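Local coordinates for actin-binding protein (Saccharomyces cerevisiae, PDB 1HQZ), which binds the sides of actin filaments through this N-terminal cofilin-homology domain and recruits the ARP2/3 complex to them, regulating actin assembly, at residues T31-S36 and N109-Y114; L68-P73 and E79-I84. All coordinates share one frame; numbering follows the deposited sequence.

Interaction 1: residues T31-S36 and N109-Y114; sequences TWLIIS and NLFKGY
Ile35 and Leu33 meet the ring of Phe111 at its far end, where CZ takes contacts from both. Ile35 CD1 lies 3.9 Å from Phe111 CZ, its CG2 sits equally near, and the two side chains approach from opposite directions. Leu33 crosses the aromatic side chain at about a right angle, with CD2 3.9 Å from Phe111 CZ and 4.1 Å from Phe111 CE2; Ile35 CD1 and Leu33 CD2 both approach the ring obliquely. Beside this cluster, Ile35 and Leu110 reach toward each other tip to tip, CD1 of the isoleucine 3.9 Å from CD2 of the leucine. Ile35 can serve both partners because CG1 stands between the backbone N and the carbonyl carbon (chi1 62°), while an extended chi2 of 174° carries CD1 outward from the strand. Cutting Ile35 back to an alanine removes CG1, CG2 and CD1, which is likely to leave Leu110 CD2 without its methyl partner and to open a gap beside Phe111 CZ. Phe111 is the centre of an inverse gamma turn where the chain leaves helix 93-110. Around this buried, purely apolar contact, Tyr19 and Ile22 of helix 12-24 cover Phe111 and Leu33 respectively, and Leu68 of the neighbouring strand also packs on the ring. The arrangement joins an inner strand of the sheet to the chain following a sheet-covering helix, as in the layered alpha/beta core of the ADF-homology fold.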
loop_
_atom_site.group_PDB
_atom_site.type_symbol
_atom_site.label_atom_id
_atom_site.label_comp_id
_atom_site.label_asym_id
_atom_site.label_seq_id
_atom_site.Cartn_x
_atom_site.Cartn_y
_atom_site.Cartn_z
ATOM N N THR A 31 -8.517 8.098 -1.022
ATOM C CA THR A 31 -7.493 8.283 0.005
ATOM C C THR A 31 -6.619 7.046 0.168
ATOM O O THR A 31 -5.705 7.024 0.986
ATOM C CB THR A 31 -8.119 8.604 1.361
ATOM O OG1 THR A 31 -8.923 7.498 1.789
ATOM C CG2 THR A 31 -8.981 9.844 1.256
ATOM N N TRP A 32 -6.918 6.000 -0.586
ATOM C CA TRP A 32 -6.109 4.799 -0.521
ATOM C C TRP A 32 -6.106 4.072 -1.853
ATOM O O TRP A 32 -6.994 4.266 -2.690
ATOM C CB TRP A 32 -6.569 3.864 0.608
ATOM C CG TRP A 32 -7.966 3.331 0.506
ATOM C CD1 TRP A 32 -9.066 3.775 1.182
ATOM C CD2 TRP A 32 -8.387 2.181 -0.234
ATOM N NE1 TRP A 32 -10.142 2.965 0.924
ATOM C CE2 TRP A 32 -9.755 1.978 0.057
ATOM C CE3 TRP A 32 -7.738 1.301 -1.113
ATOM C CZ2 TRP A 32 -10.492 0.926 -0.502
ATOM C CZ3 TRP A 32 -8.463 0.260 -1.665
ATOM C CH2 TRP A 32 -9.832 0.079 -1.354
ATOM N N LEU A 33 -5.093 3.236 -2.039
ATOM C CA LEU A 33 -4.896 2.482 -3.272
ATOM C C LEU A 33 -4.190 1.166 -2.975
ATOM O O LEU A 33 -3.325 1.104 -2.102
ATOM C CB LEU A 33 -4.000 3.286 -4.234
ATOM C CG LEU A 33 -3.197 2.504 -5.294
ATOM C CD1 LEU A 33 -4.133 1.985 -6.385
ATOM C CD2 LEU A 33 -2.122 3.426 -5.906
ATOM N N ILE A 34 -4.565 0.123 -3.702
ATOM C CA ILE A 34 -3.911 -1.167 -3.563
ATOM C C ILE A 34 -3.507 -1.576 -4.971
ATOM O O ILE A 34 -4.349 -1.589 -5.880
ATOM C CB ILE A 34 -4.853 -2.268 -3.011
ATOM C CG1 ILE A 34 -5.164 -2.004 -1.530
ATOM C CG2 ILE A 34 -4.197 -3.646 -3.190
ATOM C CD1 ILE A 34 -6.030 -3.091 -0.864
ATOM N N ILE A 35 -2.227 -1.866 -5.172
ATOM C CA ILE A 35 -1.789 -2.315 -6.491
ATOM C C ILE A 35 -1.511 -3.812 -6.430
ATOM O O ILE A 35 -0.889 -4.303 -5.487
ATOM C CB ILE A 35 -0.520 -1.571 -6.986
ATOM C CG1 ILE A 35 0.650 -1.838 -6.040
ATOM C CG2 ILE A 35 -0.818 -0.080 -7.132
ATOM C CD1 ILE A 35 1.956 -1.272 -6.529
ATOM N N SER A 36 -1.971 -4.528 -7.449
ATOM C CA SER A 36 -1.823 -5.973 -7.518
ATOM C C SER A 36 -1.333 -6.391 -8.912
ATOM O O SER A 36 -1.528 -5.670 -9.896
ATOM C CB SER A 36 -3.178 -6.619 -7.197
ATOM O OG SER A 36 -3.080 -8.025 -7.054
ATOM N N ASN A 109 11.126 3.862 -4.745
ATOM C CA ASN A 109 10.901 4.420 -6.072
ATOM C C ASN A 109 9.473 4.738 -6.489
ATOM O O ASN A 109 9.260 5.613 -7.331
ATOM C CB ASN A 109 11.499 3.490 -7.131
ATOM C CG ASN A 109 12.865 2.968 -6.745
ATOM O OD1 ASN A 109 13.778 3.736 -6.462
ATOM N ND2 ASN A 109 13.009 1.651 -6.732
ATOM N N LEU A 110 8.494 4.037 -5.928
ATOM C CA LEU A 110 7.111 4.267 -6.328
ATOM C C LEU A 110 6.260 5.059 -5.329
ATOM O O LEU A 110 5.848 6.185 -5.613
ATOM C CB LEU A 110 6.445 2.921 -6.633
ATOM C CG LEU A 110 5.036 2.958 -7.229
ATOM C CD1 LEU A 110 5.076 3.610 -8.608
ATOM C CD2 LEU A 110 4.484 1.538 -7.341
ATOM N N PHE A 111 5.990 4.470 -4.164
ATOM C CA PHE A 111 5.177 5.144 -3.152
ATOM C C PHE A 111 6.044 5.961 -2.210
ATOM O O PHE A 111 5.998 5.764 -0.994
ATOM C CB PHE A 111 4.373 4.120 -2.341
ATOM C CG PHE A 111 3.327 3.385 -3.140
ATOM C CD1 PHE A 111 2.757 2.213 -2.649
ATOM C CD2 PHE A 111 2.888 3.874 -4.365
ATOM C CE1 PHE A 111 1.759 1.542 -3.368
ATOM C CE2 PHE A 111 1.895 3.213 -5.091
ATOM C CZ PHE A 111 1.329 2.042 -4.590
ATOM N N LYS A 112 6.834 6.875 -2.763
ATOM C CA LYS A 112 7.715 7.705 -1.944
ATOM C C LYS A 112 6.936 8.692 -1.078
ATOM O O LYS A 112 5.832 9.108 -1.434
ATOM C CB LYS A 112 8.694 8.496 -2.829
ATOM C CG LYS A 112 9.648 7.644 -3.650
ATOM C CD LYS A 112 10.562 8.509 -4.525
ATOM C CE LYS A 112 11.560 9.280 -3.671
ATOM N NZ LYS A 112 12.391 8.351 -2.850
ATOM N N GLY A 113 7.523 9.059 0.058
ATOM C CA GLY A 113 6.899 10.025 0.948
ATOM C C GLY A 113 6.000 9.457 2.029
ATOM O O GLY A 113 5.141 10.155 2.550
ATOM N N TYR A 114 6.204 8.194 2.374
ATOM C CA TYR A 114 5.392 7.541 3.397
ATOM C C TYR A 114 5.908 7.858 4.794
ATOM O O TYR A 114 7.104 8.094 4.989
ATOM C CB TYR A 114 5.397 6.024 3.182
ATOM C CG TYR A 114 6.775 5.408 3.227
ATOM C CD1 TYR A 114 7.351 5.023 4.437
ATOM C CD2 TYR A 114 7.529 5.267 2.062
ATOM C CE1 TYR A 114 8.645 4.514 4.491
ATOM C CE2 TYR A 114 8.828 4.766 2.101
ATOM C CZ TYR A 114 9.379 4.392 3.319
ATOM O OH TYR A 114 10.668 3.912 3.359
#

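Interaction 2: residues L68-P73 and E79-I84; sequences LARVSP and EKIIII
Ala69 and Ile82 exchange two backbone hydrogen bonds, as do Val71 and Lys80, making these the hydrogen-bonded pairs of an antiparallel beta hairpin within the central sheet of the ADF-homology domain. Lys80 N to Val71 O is 2.7 Å and almost straight at the hydrogen (179°). Ile82 N to Ala69 O measures 2.9 Å. The strand axes run at 154° to each other; Arg70 with Ile81 is the non-hydrogen-bonded pair between the two bonded ones, and Leu68 with Ile83 the next beyond Ala69. Near the loop, water 1 donates to both Arg70 O and Glu79 OE1, the latter at 2.6 Å, and so ties the carboxylate to the opposite backbone. Glu79 bends at chi2 (-82°), folding its carboxylate back toward Ser72, whose OG is bonded to Val78 O. The salt bridge between Arg70 NH1 and Glu79 OE1 is long, 3.9 Å, and the oxygen lies well out of the guanidinium plane, so attraction between charges must serve without a directed N-H. Arg70 and Ile81 also touch through their aliphatic parts, CG to CD1. Val71 and Ala69 point to the sheet face covered by helices 52-56 and 128-136, where Ala69 CB packs on Ile82 CG2; the other face carries Leu68, whose CD1 nestles against Ile81 CG2 at 3.6 Å and Ile83 CG2 at 3.7 Å. At the loop end of the hairpin, Glu79 CB rests over the centre of the Arg70 guanidinium, 3.3 Å above its plane.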
loop_
_atom_site.group_PDB
_atom_site.type_symbol
_atom_site.label_atom_id
_atom_site.label_comp_id
_atom_site.label_asym_id
_atom_site.label_seq_id
_atom_site.Cartn_x
_atom_site.Cartn_y
_atom_site.Cartn_z
ATOM N N LEU A 68 -1.403 1.837 -0.338
ATOM C CA LEU A 68 -0.983 3.199 -0.023
ATOM C C LEU A 68 -2.198 3.922 0.508
ATOM O O LEU A 68 -3.259 3.884 -0.115
ATOM C CB LEU A 68 -0.502 3.893 -1.303
ATOM C CG LEU A 68 -0.194 5.387 -1.273
ATOM C CD1 LEU A 68 1.123 5.627 -0.572
ATOM C CD2 LEU A 68 -0.134 5.907 -2.713
ATOM N N ALA A 69 -2.069 4.574 1.655
ATOM C CA ALA A 69 -3.220 5.288 2.179
ATOM C C ALA A 69 -2.845 6.554 2.916
ATOM O O ALA A 69 -1.817 6.623 3.595
ATOM C CB ALA A 69 -4.037 4.379 3.089
ATOM N N ARG A 70 -3.694 7.559 2.768
ATOM C CA ARG A 70 -3.486 8.826 3.435
ATOM C C ARG A 70 -4.494 8.834 4.570
ATOM O O ARG A 70 -5.702 8.794 4.338
ATOM C CB ARG A 70 -3.732 9.987 2.478
ATOM C CG ARG A 70 -3.488 11.341 3.111
ATOM C CD ARG A 70 -3.410 12.418 2.046
ATOM N NE ARG A 70 -2.764 13.629 2.539
ATOM C CZ ARG A 70 -3.421 14.698 2.964
ATOM N NH1 ARG A 70 -4.736 14.694 2.950
ATOM N NH2 ARG A 70 -2.774 15.774 3.388
ATOM N N VAL A 71 -3.994 8.877 5.797
ATOM C CA VAL A 71 -4.870 8.827 6.955
ATOM C C VAL A 71 -4.568 9.859 8.027
ATOM O O VAL A 71 -3.420 10.276 8.218
ATOM C CB VAL A 71 -4.799 7.439 7.635
ATOM C CG1 VAL A 71 -6.006 7.239 8.518
ATOM C CG2 VAL A 71 -4.691 6.336 6.584
ATOM N N SER A 72 -5.625 10.255 8.728
ATOM C CA SER A 72 -5.522 11.199 9.829
ATOM C C SER A 72 -6.102 10.480 11.039
ATOM O O SER A 72 -7.316 10.327 11.161
ATOM C CB SER A 72 -6.328 12.463 9.552
ATOM O OG SER A 72 -6.326 13.303 10.692
ATOM N N PRO A 73 -5.234 10.013 11.944
ATOM C CA PRO A 73 -5.712 9.307 13.132
ATOM C C PRO A 73 -6.586 10.222 13.968
ATOM O O PRO A 73 -6.378 11.435 13.992
ATOM C CB PRO A 73 -4.420 8.935 13.848
ATOM C CG PRO A 73 -3.538 10.096 13.528
ATOM C CD PRO A 73 -3.792 10.297 12.050
ATOM N N GLU A 79 -2.422 14.711 8.464
ATOM C CA GLU A 79 -2.650 13.612 7.539
ATOM C C GLU A 79 -1.310 12.965 7.246
ATOM O O GLU A 79 -0.357 13.646 6.877
ATOM C CB GLU A 79 -3.246 14.135 6.237
ATOM C CG GLU A 79 -4.635 14.740 6.352
ATOM C CD GLU A 79 -5.727 13.697 6.356
ATOM O OE1 GLU A 79 -5.425 12.522 6.069
ATOM O OE2 GLU A 79 -6.888 14.053 6.634
ATOM N N LYS A 80 -1.233 11.653 7.412
ATOM C CA LYS A 80 0.009 10.953 7.150
ATOM C C LYS A 80 -0.163 9.818 6.152
ATOM O O LYS A 80 -1.269 9.346 5.898
ATOM C CB LYS A 80 0.605 10.449 8.463
ATOM C CG LYS A 80 1.065 11.595 9.361
ATOM C CD LYS A 80 1.574 11.097 10.689
ATOM C CE LYS A 80 1.962 12.263 11.572
ATOM N NZ LYS A 80 2.225 11.826 12.969
ATOM N N ILE A 81 0.948 9.396 5.573
ATOM C CA ILE A 81 0.917 8.349 4.573
ATOM C C ILE A 81 1.465 7.023 5.091
ATOM O O ILE A 81 2.545 6.964 5.707
ATOM C CB ILE A 81 1.716 8.776 3.300
ATOM C CG1 ILE A 81 0.975 9.868 2.513
ATOM C CG2 ILE A 81 1.841 7.608 2.355
ATOM C CD1 ILE A 81 0.535 11.053 3.292
ATOM N N ILE A 82 0.712 5.957 4.850
ATOM C CA ILE A 82 1.152 4.635 5.261
ATOM C C ILE A 82 1.219 3.745 4.019
ATOM O O ILE A 82 0.398 3.860 3.108
ATOM C CB ILE A 82 0.197 4.013 6.320
ATOM C CG1 ILE A 82 0.650 2.587 6.648
ATOM C CG2 ILE A 82 -1.243 4.027 5.815
ATOM C CD1 ILE A 82 -0.095 1.925 7.814
ATOM N N ILE A 83 2.242 2.905 3.945
ATOM C CA ILE A 83 2.336 1.991 2.829
ATOM C C ILE A 83 2.338 0.609 3.448
ATOM O O ILE A 83 2.910 0.397 4.523
ATOM C CB ILE A 83 3.608 2.187 1.996
ATOM C CG1 ILE A 83 4.850 2.017 2.866
ATOM C CG2 ILE A 83 3.581 3.555 1.356
ATOM C CD1 ILE A 83 6.138 1.939 2.059
ATOM N N ILE A 84 1.674 -0.321 2.780
ATOM C CA ILE A 84 1.587 -1.677 3.284
ATOM C C ILE A 84 2.115 -2.697 2.291
ATOM O O ILE A 84 1.714 -2.716 1.137
ATOM C CB ILE A 84 0.118 -2.019 3.657
ATOM C CG1 ILE A 84 -0.278 -1.210 4.896
ATOM C CG2 ILE A 84 -0.043 -3.517 3.901
ATOM C CD1 ILE A 84 -1.717 -1.333 5.275
HETATM O O HOH W 1 -7.198 11.280 4.696
#

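From the N terminus, the chain passes through helix 12-24 and enters the sheet at 31-36, the first half of interaction 1. It then runs through strand 43-49 and helix 52-56 before reaching 68-73, which interaction 2 closes against 79-84 after a loop. Helix 93-110 follows, and 109-114 returns to 31-36, so the short hairpin loop lies wholly within the long one and the two do not cross. Strands 32-37 and 65-71 are neighbours, probably bonded through Leu33 O and Leu68 N, and Tyr114 packs on Ile83. Interaction 1 thus joins strand 32-37 to the chain after helix 93-110, while interaction 2 pairs strands 65-71 and 80-86 in the same sheet.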